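PDB 4MT4: CmeC from Campylobacter jejuni, which forms a trimeric outer membrane channel that probably carries compounds out of the cell as part of an efflux system. Local coordinates for residues A427-N430 with I431-S434. Numbering follows the deposited sequence.
Sequences AFNN and IKYS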
ATOM      1  N   ALA B 427      28.312  16.865   9.158  1.00 53.35           N
ATOM      2  CA  ALA B 427      27.071  17.399   9.709  1.00 41.09           C
ATOM      3  C   ALA B 427      26.638  18.657   8.968  1.00 55.96           C
ATOM      4  O   ALA B 427      25.451  18.867   8.728  1.00 62.22           O
ATOM      5  CB  ALA B 427      27.227  17.688  11.195  1.00 48.06           C
ATOM      6  N   PHE B 428      27.607  19.485   8.593  1.00 52.98           N
ATOM      7  CA  PHE B 428      27.312  20.714   7.865  1.00 58.06           C
ATOM      8  C   PHE B 428      26.832  20.414   6.450  1.00 55.60           C
ATOM      9  O   PHE B 428      25.965  21.111   5.923  1.00 50.19           O
ATOM     10  CB  PHE B 428      28.539  21.626   7.819  1.00 46.75           C
ATOM     11  CG  PHE B 428      28.307  22.916   7.081  1.00 39.28           C
ATOM     12  CD1 PHE B 428      27.182  23.682   7.335  1.00 47.87           C
ATOM     13  CD2 PHE B 428      29.219  23.365   6.144  1.00 47.46           C
ATOM     14  CE1 PHE B 428      26.966  24.866   6.661  1.00 47.50           C
ATOM     15  CE2 PHE B 428      29.012  24.552   5.467  1.00 55.76           C
ATOM     16  CZ  PHE B 428      27.883  25.304   5.726  1.00 52.49           C
ATOM     17  N   ASN B 429      27.399  19.380   5.838  1.00 54.09           N
ATOM     18  CA  ASN B 429      26.948  18.931   4.526  1.00 55.96           C
ATOM     19  C   ASN B 429      25.500  18.461   4.574  1.00 49.56           C
ATOM     20  O   ASN B 429      24.699  18.793   3.702  1.00 49.89           O
ATOM     21  CB  ASN B 429      27.839  17.803   3.999  1.00 46.48           C
ATOM     22  CG  ASN B 429      29.212  18.287   3.582  1.00 56.10           C
ATOM     23  OD1 ASN B 429      29.387  19.444   3.201  1.00 57.96           O
ATOM     24  ND2 ASN B 429      30.195  17.398   3.643  1.00 49.57           N
ATOM     25  N   ASN B 430      25.172  17.689   5.605  1.00 45.40           N
ATOM     26  CA  ASN B 430      23.827  17.153   5.775  1.00 48.60           C
ATOM     27  C   ASN B 430      22.787  18.243   6.014  1.00 52.92           C
ATOM     28  O   ASN B 430      21.671  18.161   5.512  1.00 49.43           O
ATOM     29  CB  ASN B 430      23.805  16.147   6.925  1.00 37.74           C
ATOM     30  CG  ASN B 430      24.658  14.925   6.646  1.00 45.68           C
ATOM     31  OD1 ASN B 430      25.307  14.834   5.604  1.00 40.33           O
ATOM     32  ND2 ASN B 430      24.666  13.981   7.580  1.00 44.51           N
ATOM     33  N   ILE B 431      23.161  19.258   6.787  1.00 54.21           N
ATOM     34  CA  ILE B 431      22.284  20.396   7.042  1.00 51.72           C
ATOM     35  C   ILE B 431      22.093  21.219   5.773  1.00 56.89           C
ATOM     36  O   ILE B 431      20.994  21.691   5.480  1.00 59.00           O
ATOM     37  CB  ILE B 431      22.844  21.304   8.161  1.00 46.97           C
ATOM     38  CG1 ILE B 431      22.862  20.557   9.494  1.00 44.82           C
ATOM     39  CG2 ILE B 431      22.026  22.584   8.286  1.00 45.47           C
ATOM     40  CD1 ILE B 431      21.495  20.144   9.984  1.00 50.26           C
ATOM     41  N   LYS B 432      23.177  21.373   5.019  1.00 47.48           N
ATOM     42  CA  LYS B 432      23.188  22.191   3.812  1.00 49.67           C
ATOM     43  C   LYS B 432      22.138  21.745   2.795  1.00 58.40           C
ATOM     44  O   LYS B 432      21.433  22.573   2.214  1.00 47.90           O
ATOM     45  CB  LYS B 432      24.576  22.151   3.174  1.00 47.82           C
ATOM     46  CG  LYS B 432      24.785  23.149   2.049  1.00 67.23           C
ATOM     47  CD  LYS B 432      26.224  23.110   1.564  1.00 69.74           C
ATOM     48  CE  LYS B 432      27.200  23.265   2.724  1.00 62.96           C
ATOM     49  NZ  LYS B 432      28.620  23.098   2.304  1.00 78.64           N
ATOM     50  N   TYR B 433      22.032  20.435   2.593  1.00 41.61           N
ATOM     51  CA  TYR B 433      21.125  19.889   1.589  1.00 50.43           C
ATOM     52  C   TYR B 433      19.790  19.491   2.203  1.00 51.52           C
ATOM     53  O   TYR B 433      18.819  19.241   1.492  1.00 55.57           O
ATOM     54  CB  TYR B 433      21.775  18.702   0.878  1.00 47.85           C
ATOM     55  CG  TYR B 433      23.001  19.109   0.093  1.00 46.17           C
ATOM     56  CD1 TYR B 433      22.900  19.524  -1.227  1.00 37.30           C
ATOM     57  CD2 TYR B 433      24.256  19.104   0.684  1.00 53.26           C
ATOM     58  CE1 TYR B 433      24.018  19.911  -1.941  1.00 52.45           C
ATOM     59  CE2 TYR B 433      25.378  19.488  -0.019  1.00 42.79           C
ATOM     60  CZ  TYR B 433      25.257  19.890  -1.330  1.00 62.34           C
ATOM     61  OH  TYR B 433      26.378  20.273  -2.028  1.00 52.01           O
ATOM     62  N   SER B 434      19.744  19.438   3.530  1.00 47.68           N
ATOM     63  CA  SER B 434      18.471  19.316   4.223  1.00 45.69           C
ATOM     64  C   SER B 434      17.735  20.641   4.115  1.00 49.60           C
ATOM     65  O   SER B 434      16.506  20.684   4.132  1.00 56.34           O
ATOM     66  CB  SER B 434      18.664  18.927   5.690  1.00 40.20           C
ATOM     67  OG  SER B 434      19.214  17.625   5.804  1.00 65.83           O
TER
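Lys432 lies against the aromatic ring of Phe428 in helix 411-445, one of the long helices of the periplasmic alpha-helical barrel known in the outer membrane factor family, packed against helices 129-195 and 339-405. Its CE sits over one face of the ring, 3.9 Å from the centroid and displaced toward the CE2 and CZ rim, a CH-pi contact. Both side chains leave the backbone with CG anti to N (chi1 -180° for Phe428, -170° for Lys432), and a bend at chi3 of the lysine turns CE back over the ring. A lysine suits this place because CE, probably polarised by the neighbouring ammonium, offers its C-H groups to the face; NZ stays 3.5 Å from Phe428 CE2. Tyr383 of helix 339-405 meets the same phenylalanine edge-to-face.

Among the main-chain bonds, Lys432 N donates to Phe428 O at 2.9 Å, while that from Tyr433 N to Asn429 O is weak. The latter oxygen also lies in the plane of the Tyr433 ring, at its edge, 3.1 Å from CD2.

Asn430 O takes two donors from Ser434: N at 3.0 Å and, from the opposite face of the carbonyl plane, OG, at a short distance whose exact value is doubtful. With OG anti to its own carbonyl carbon (chi1 -66°), the hydroxyl points back at this carbonyl.

Asn172 of helix 129-195 accepts from Asn429 ND2 and donates to Asn430 OD1, which Asn168 ND2 also reaches; asparagine suits such two-way pairing. Ile431 packs on Gln382 and on Leu216 of a neighbouring subunit. Amide pairing thus marks one face of the helix, more apolar packing others.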